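NegoA.19184.a (Neisseria gonorrhoeae, PDB 5UEB) is of unknown function but belongs to the DUF4265 family and builds a two-part fold in which a curled antiparallel sheet is joined to a smaller helix-covered one. Local coordinates at residues N129-E132 with I136-Y139; S11-V16 with G37-Q42. One frame throughout, in Å; residues are numbered along the deposited sequence.

Contact 1 (N129-E132 with I136-Y139)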
ATOM      1  N   ASN B 129     -17.850 -10.295 -17.173  1.00 15.00           N
ATOM      2  CA  ASN B 129     -18.209 -11.550 -16.514  1.00 15.85           C
ATOM      3  C   ASN B 129     -18.759 -12.579 -17.497  1.00 17.73           C
ATOM      4  O   ASN B 129     -18.429 -13.769 -17.401  1.00 17.91           O
ATOM      5  CB  ASN B 129     -19.210 -11.296 -15.387  1.00 14.93           C
ATOM      6  CG  ASN B 129     -18.563 -10.696 -14.153  1.00 19.01           C
ATOM      7  OD1 ASN B 129     -17.356 -10.831 -13.944  1.00 15.87           O
ATOM      8  ND2 ASN B 129     -19.371 -10.045 -13.317  1.00 16.44           N
ATOM      9  N   ARG B 130     -19.603 -12.158 -18.445  1.00 17.92           N
ATOM     10  CA  ARG B 130     -20.146 -13.102 -19.420  0.66 16.79           C
ATOM     11  C   ARG B 130     -19.039 -13.727 -20.259  1.00 16.95           C
ATOM     12  O   ARG B 130     -19.074 -14.928 -20.562  1.00 19.48           O
ATOM     13  CB  ARG B 130     -21.172 -12.417 -20.325  0.66 24.64           C
ATOM     14  CG  ARG B 130     -22.605 -12.496 -19.834  0.66 30.44           C
ATOM     15  CD  ARG B 130     -23.586 -12.117 -20.941  0.66 37.03           C
ATOM     16  NE  ARG B 130     -23.708 -13.146 -21.976  0.66 32.50           N
ATOM     17  CZ  ARG B 130     -24.666 -14.068 -22.004  0.66 33.84           C
ATOM     18  NH1 ARG B 130     -25.591 -14.098 -21.052  0.66 30.47           N
ATOM     19  NH2 ARG B 130     -24.701 -14.963 -22.983  0.66 40.87           N
ATOM     20  N   TYR B 131     -18.046 -12.924 -20.649  1.00 16.80           N
ATOM     21  CA  TYR B 131     -16.943 -13.474 -21.428  1.00 15.27           C
ATOM     22  C   TYR B 131     -16.029 -14.344 -20.573  1.00 18.11           C
ATOM     23  O   TYR B 131     -15.466 -15.324 -21.077  1.00 18.83           O
ATOM     24  CB  TYR B 131     -16.198 -12.361 -22.168  1.00 15.71           C
ATOM     25  CG  TYR B 131     -16.947 -11.884 -23.394  1.00 17.40           C
ATOM     26  CD1 TYR B 131     -17.421 -12.793 -24.338  1.00 18.70           C
ATOM     27  CD2 TYR B 131     -17.200 -10.533 -23.603  1.00 18.33           C
ATOM     28  CE1 TYR B 131     -18.111 -12.362 -25.467  1.00 21.17           C
ATOM     29  CE2 TYR B 131     -17.893 -10.091 -24.729  1.00 21.52           C
ATOM     30  CZ  TYR B 131     -18.343 -11.014 -25.657  1.00 22.84           C
ATOM     31  OH  TYR B 131     -19.032 -10.601 -26.772  1.00 27.44           O
ATOM     32  N   GLU B 132     -15.877 -14.019 -19.287  1.00 14.25           N
ATOM     33  CA  GLU B 132     -15.123 -14.888 -18.387  0.51 17.24           C
ATOM     34  C   GLU B 132     -15.791 -16.251 -18.261  1.00 18.30           C
ATOM     35  O   GLU B 132     -15.114 -17.288 -18.272  1.00 22.32           O
ATOM     36  CB  GLU B 132     -14.990 -14.230 -17.012  0.51 19.08           C
ATOM     37  CG  GLU B 132     -13.934 -14.845 -16.099  0.51 22.11           C
ATOM     38  CD  GLU B 132     -14.401 -16.109 -15.394  0.51 23.81           C
ATOM     39  OE1 GLU B 132     -15.626 -16.356 -15.333  0.51 22.03           O
ATOM     40  OE2 GLU B 132     -13.534 -16.856 -14.896  0.51 27.31           O
ATOM     41  N   ILE B 136     -13.318 -17.135 -22.559  1.00 21.88           N
ATOM     42  CA  ILE B 136     -12.665 -16.367 -23.612  1.00 26.93           C
ATOM     43  C   ILE B 136     -11.785 -15.239 -23.074  1.00 25.31           C
ATOM     44  O   ILE B 136     -10.911 -14.750 -23.802  1.00 21.21           O
ATOM     45  CB  ILE B 136     -13.655 -15.893 -24.694  1.00 39.12           C
ATOM     46  CG1 ILE B 136     -14.248 -14.536 -24.339  1.00 41.00           C
ATOM     47  CG2 ILE B 136     -14.760 -16.923 -24.911  1.00 44.03           C
ATOM     48  CD1 ILE B 136     -13.734 -13.425 -25.213  1.00 42.55           C
ATOM     49  N   LEU B 137     -11.981 -14.815 -21.826  1.00 18.62           N
ATOM     50  CA  LEU B 137     -11.109 -13.813 -21.237  1.00 18.85           C
ATOM     51  C   LEU B 137     -11.076 -13.967 -19.727  1.00 15.73           C
ATOM     52  O   LEU B 137     -11.917 -14.642 -19.124  1.00 17.39           O
ATOM     53  CB  LEU B 137     -11.493 -12.367 -21.614  1.00 27.28           C
ATOM     54  CG  LEU B 137     -12.726 -11.642 -21.053  1.00 20.43           C
ATOM     55  CD1 LEU B 137     -12.664 -11.233 -19.577  1.00 16.01           C
ATOM     56  CD2 LEU B 137     -13.024 -10.413 -21.913  1.00 20.67           C
ATOM     57  N   SER B 138     -10.073 -13.326 -19.135  1.00 15.94           N
ATOM     58  CA  SER B 138      -9.960 -13.133 -17.698  0.55 12.97           C
ATOM     59  C   SER B 138      -9.635 -11.670 -17.442  1.00 12.57           C
ATOM     60  O   SER B 138      -9.021 -11.004 -18.285  1.00 15.81           O
ATOM     61  CB  SER B 138      -8.839 -13.993 -17.100  0.55 14.06           C
ATOM     62  OG  SER B 138      -9.103 -15.368 -17.286  0.55 20.80           O
ATOM     63  N   TYR B 139     -10.035 -11.175 -16.278  1.00 15.48           N
ATOM     64  CA  TYR B 139      -9.764  -9.785 -15.964  1.00 13.51           C
ATOM     65  C   TYR B 139      -9.430  -9.637 -14.492  1.00 12.95           C
ATOM     66  O   TYR B 139      -9.767 -10.484 -13.657  1.00 15.96           O
ATOM     67  CB  TYR B 139     -10.922  -8.859 -16.386  1.00 11.82           C
ATOM     68  CG  TYR B 139     -12.163  -8.913 -15.511  1.00 12.94           C
ATOM     69  CD1 TYR B 139     -13.121  -9.909 -15.681  1.00 13.68           C
ATOM     70  CD2 TYR B 139     -12.378  -7.960 -14.520  1.00 13.31           C
ATOM     71  CE1 TYR B 139     -14.257  -9.953 -14.882  1.00 16.16           C
ATOM     72  CE2 TYR B 139     -13.512  -7.995 -13.716  1.00 16.59           C
ATOM     73  CZ  TYR B 139     -14.449  -8.981 -13.906  1.00 15.93           C
ATOM     74  OH  TYR B 139     -15.570  -9.014 -13.100  1.00 21.39           O
TER
HETATM   75  O   HOH W   1     -10.941 -16.050 -15.184  1.00 35.07           O
HETATM   76  O   HOH W   2     -11.937 -17.316 -18.442  1.00 38.87           O

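Contact 2 (S11-V16 with G37-Q42). With EDO (1,2-ethanediol), chain M.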
ATOM      1  N   SER B  11      10.090  12.223 -17.312  1.00 10.23           N
ATOM      2  CA  SER B  11      10.909  11.295 -16.552  1.00  9.64           C
ATOM      3  C   SER B  11      10.329   9.890 -16.653  1.00 12.16           C
ATOM      4  O   SER B  11       9.283   9.654 -17.277  1.00 11.44           O
ATOM      5  CB  SER B  11      11.060  11.771 -15.104  1.00 11.49           C
ATOM      6  OG  SER B  11      12.039  11.013 -14.405  1.00 14.71           O
ATOM      7  N   LYS B  12      11.053   8.949 -16.051  1.00 10.25           N
ATOM      8  CA  LYS B  12      10.660   7.550 -15.965  1.00 10.73           C
ATOM      9  C   LYS B  12      10.835   7.081 -14.531  1.00  9.91           C
ATOM     10  O   LYS B  12      11.769   7.495 -13.828  1.00 11.98           O
ATOM     11  CB  LYS B  12      11.570   6.662 -16.825  1.00 13.29           C
ATOM     12  CG  LYS B  12      11.871   7.163 -18.219  1.00 23.08           C
ATOM     13  CD  LYS B  12      10.698   6.958 -19.128  1.00 23.40           C
ATOM     14  CE  LYS B  12      11.138   7.074 -20.585  1.00 24.57           C
ATOM     15  NZ  LYS B  12       9.960   7.064 -21.489  1.00 22.43           N
ATOM     16  N   LEU B  13       9.941   6.187 -14.116  1.00 11.26           N
ATOM     17  CA  LEU B  13       9.958   5.616 -12.779  1.00 12.62           C
ATOM     18  C   LEU B  13       9.887   4.100 -12.891  1.00 11.63           C
ATOM     19  O   LEU B  13       9.138   3.579 -13.719  1.00 13.09           O
ATOM     20  CB  LEU B  13       8.687   6.093 -12.079  1.00 17.88           C
ATOM     21  CG  LEU B  13       8.581   5.876 -10.593  1.00 25.41           C
ATOM     22  CD1 LEU B  13       9.765   6.549  -9.965  1.00 29.73           C
ATOM     23  CD2 LEU B  13       7.286   6.496 -10.153  1.00 20.17           C
ATOM     24  N   THR B  14      10.654   3.390 -12.057  1.00 10.76           N
ATOM     25  CA  THR B  14      10.521   1.937 -11.932  1.00 10.22           C
ATOM     26  C   THR B  14       9.653   1.598 -10.721  1.00 11.52           C
ATOM     27  O   THR B  14       9.900   2.088  -9.620  1.00 11.71           O
ATOM     28  CB  THR B  14      11.890   1.270 -11.794  1.00 16.78           C
ATOM     29  OG1 THR B  14      12.653   1.512 -12.981  1.00 17.57           O
ATOM     30  CG2 THR B  14      11.740  -0.247 -11.587  1.00 16.41           C
ATOM     31  N   VAL B  15       8.621   0.781 -10.939  1.00 11.30           N
ATOM     32  CA  VAL B  15       7.788   0.251  -9.866  1.00 13.19           C
ATOM     33  C   VAL B  15       8.203  -1.194  -9.634  1.00 10.76           C
ATOM     34  O   VAL B  15       8.073  -2.031 -10.535  1.00 12.83           O
ATOM     35  CB  VAL B  15       6.295   0.316 -10.229  1.00 13.33           C
ATOM     36  CG1 VAL B  15       5.437  -0.184  -9.057  1.00 16.03           C
ATOM     37  CG2 VAL B  15       5.895   1.719 -10.606  1.00 16.36           C
ATOM     38  N   VAL B  16       8.709  -1.492  -8.440  1.00 11.89           N
ATOM     39  CA  VAL B  16       8.999  -2.866  -8.038  1.00 11.99           C
ATOM     40  C   VAL B  16       7.747  -3.432  -7.381  1.00 14.15           C
ATOM     41  O   VAL B  16       7.126  -2.773  -6.536  1.00 17.53           O
ATOM     42  CB  VAL B  16      10.200  -2.920  -7.080  1.00 14.27           C
ATOM     43  CG1 VAL B  16      10.501  -4.360  -6.675  1.00 17.05           C
ATOM     44  CG2 VAL B  16      11.428  -2.302  -7.724  1.00 17.09           C
ATOM     45  N   GLY B  37       8.559  17.826  -6.482  1.00 12.42           N
ATOM     46  CA  GLY B  37       9.444  16.684  -6.473  1.00 14.71           C
ATOM     47  C   GLY B  37       8.754  15.347  -6.609  1.00 15.55           C
ATOM     48  O   GLY B  37       9.440  14.316  -6.656  1.00 15.83           O
ATOM     49  N   ASN B  38       7.425  15.324  -6.660  1.00 11.76           N
ATOM     50  CA  ASN B  38       6.699  14.083  -6.886  1.00 10.89           C
ATOM     51  C   ASN B  38       6.588  13.807  -8.382  1.00 10.64           C
ATOM     52  O   ASN B  38       7.079  14.573  -9.217  1.00 12.20           O
ATOM     53  CB  ASN B  38       5.332  14.142  -6.214  1.00 12.37           C
ATOM     54  CG  ASN B  38       5.442  14.134  -4.701  1.00 16.05           C
ATOM     55  OD1 ASN B  38       6.242  13.384  -4.139  1.00 17.81           O
ATOM     56  ND2 ASN B  38       4.669  14.988  -4.034  1.00 18.33           N
ATOM     57  N   PHE B  39       5.941  12.694  -8.731  1.00 13.00           N
ATOM     58  CA  PHE B  39       5.968  12.160 -10.092  1.00  9.76           C
ATOM     59  C   PHE B  39       4.534  11.926 -10.554  1.00  9.46           C
ATOM     60  O   PHE B  39       3.779  11.193  -9.901  1.00 10.78           O
ATOM     61  CB  PHE B  39       6.766  10.851 -10.096  1.00 11.31           C
ATOM     62  CG  PHE B  39       7.045  10.269 -11.462  1.00 11.74           C
ATOM     63  CD1 PHE B  39       6.058   9.597 -12.177  1.00 11.90           C
ATOM     64  CD2 PHE B  39       8.327  10.315 -11.992  1.00 13.15           C
ATOM     65  CE1 PHE B  39       6.345   9.023 -13.415  1.00 11.89           C
ATOM     66  CE2 PHE B  39       8.618   9.750 -13.234  1.00 13.41           C
ATOM     67  CZ  PHE B  39       7.631   9.115 -13.948  1.00 12.14           C
ATOM     68  N   LEU B  40       4.153  12.552 -11.666  1.00 10.71           N
ATOM     69  CA  LEU B  40       2.837  12.346 -12.265  1.00  9.05           C
ATOM     70  C   LEU B  40       2.930  11.206 -13.274  1.00  9.64           C
ATOM     71  O   LEU B  40       3.648  11.320 -14.270  1.00 10.70           O
ATOM     72  CB  LEU B  40       2.377  13.629 -12.962  1.00 11.34           C
ATOM     73  CG  LEU B  40       1.058  13.587 -13.750  1.00 11.42           C
ATOM     74  CD1 LEU B  40      -0.105  13.351 -12.801  1.00 13.32           C
ATOM     75  CD2 LEU B  40       0.851  14.887 -14.544  1.00 12.59           C
ATOM     76  N   ILE B  41       2.211  10.108 -13.016  1.00  9.33           N
ATOM     77  CA  ILE B  41       2.227   8.950 -13.906  1.00  9.49           C
ATOM     78  C   ILE B  41       1.400   9.265 -15.144  1.00  9.26           C
ATOM     79  O   ILE B  41       0.242   9.685 -15.034  1.00 11.54           O
ATOM     80  CB  ILE B  41       1.679   7.713 -13.169  1.00  9.63           C
ATOM     81  CG1 ILE B  41       2.644   7.310 -12.048  1.00 10.63           C
ATOM     82  CG2 ILE B  41       1.463   6.555 -14.146  1.00 13.04           C
ATOM     83  CD1 ILE B  41       2.075   6.211 -11.121  1.00 13.49           C
ATOM     84  N   GLN B  42       1.993   9.079 -16.332  1.00  9.85           N
ATOM     85  CA  GLN B  42       1.335   9.444 -17.583  1.00 10.24           C
ATOM     86  C   GLN B  42       1.146   8.264 -18.533  1.00 10.69           C
ATOM     87  O   GLN B  42       0.931   8.460 -19.735  1.00 14.97           O
ATOM     88  CB  GLN B  42       2.088  10.598 -18.246  1.00 10.39           C
ATOM     89  CG  GLN B  42       2.080  11.849 -17.371  1.00 11.31           C
ATOM     90  CD  GLN B  42       2.719  13.018 -18.055  1.00 12.90           C
ATOM     91  OE1 GLN B  42       3.853  12.928 -18.528  1.00 12.70           O
ATOM     92  NE2 GLN B  42       1.999  14.138 -18.127  1.00 15.22           N
TER
HETATM   93  C1  EDO M 206      13.760   4.255 -14.133  0.50 19.56           C
HETATM   94  O1  EDO M 206      13.957   3.693 -12.828  0.50 21.81           O
HETATM   95  C2  EDO M 206      14.990   5.080 -14.493  0.50 24.40           C
HETATM   96  O2  EDO M 206      15.096   6.179 -13.580  0.50 24.17           O

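Contact 1 (N129-E132 with I136-Y139)
Tyr139 OH donates to Asn129 OD1 at 2.7 Å, the shortest direct polar bond between the two segments of a tight helix-to-strand reversal, in which helix 122-133 ends and, after three intervening residues, the chain enters strand 137-143, an outer strand of the four-stranded antiparallel sheet. The hydroxyl approaches 32° out of the amide's carbonyl plane, while OD1 itself lies in the plane of the phenol ring at its edge. The tyrosine can do this because its ring is set between the backbone N and the carbonyl carbon (chi1 74°), a placement that turns it back toward the helix.

At the turn itself, Ile136 N bonds to Tyr131 O at 3.2 Å, and Ile136 pairs through its backbone with Leu85 as well. The same residues meet through carbon: Ile136 CG1 rests 3.6 Å from Tyr131 CD1, approaching the ring obliquely, and Leu137 CG reaches Tyr131 CB at 3.7 Å. Pro89 touches both Tyr131 and Ile136, and the far end of the tyrosine is anchored by its OH to Asp91.

Leu137 O is held twice, by a water that donates at 2.8 Å and also bridges to Glu132 O, and by a CA-H contact from Glu132 CA at 3.3 Å. Leu137 N fares differently: it is buried without a hydrogen-bond partner, and its nearest oxygen across the contact, Tyr131 O at 3.6 Å, does not count as one.

Contact 2 (S11-V16 with G37-Q42)
Leu13 and Phe39 meet across strand segments that run almost at right angles, 82° apart and 8.5 Å between axes, although both belong to one five-stranded antiparallel sheet. Strand 24-33 separates them in that sheet, and Thr14 also makes backbone bonds to Leu66 and Phe68 of strand 65-73 at the other end, consistent with a sheet curled shut into a small barrel whose inner side chains face one another.

The Phe39 ring does most of the touching. Its CG stands anti to the backbone N (chi1 -172°), carrying the ring across to strand 10-18. Leu13 CB sits over one face as a CH-pi contact, 3.9 Å from the ring centroid, and Leu13 CD2 continues along that ring to within 3.9 Å of Phe39 CD1. The Phe39 CE2 corner meets Ser11 CB obliquely at 3.7 Å, and Lys12 N lies in the ring plane at its edge. Ile59 touches both Leu13 and Phe39.

Lys12 instead points away from Phe39 and bonds through NZ to Ser30. No hydrogen bond joins the two segments, which implies a union through dispersion and aromatic-aliphatic contact, with directional bonding left to neighbouring strands.

Overall arrangement
Contact 2 closes before contact 1 begins along the chain, and the two lie on opposite sides of its centre, 13 Å and 19 Å from it respectively. Their centres are 31 Å apart and their nearest atoms about 18 Å, so neither touches the other. Each belongs to a different sheet: one joins strands inside the five-stranded sheet, the other ties a helix end to the four-stranded one at the surface. No active site is known. One 1,2-ethanediol, probably from the crystallisation liquor, lies close to Thr14 in contact 2, and another about 5 Å from the Tyr139 side chain. The second subunit reaches contact 2 alone, where its tag residue His8 packs on Val16.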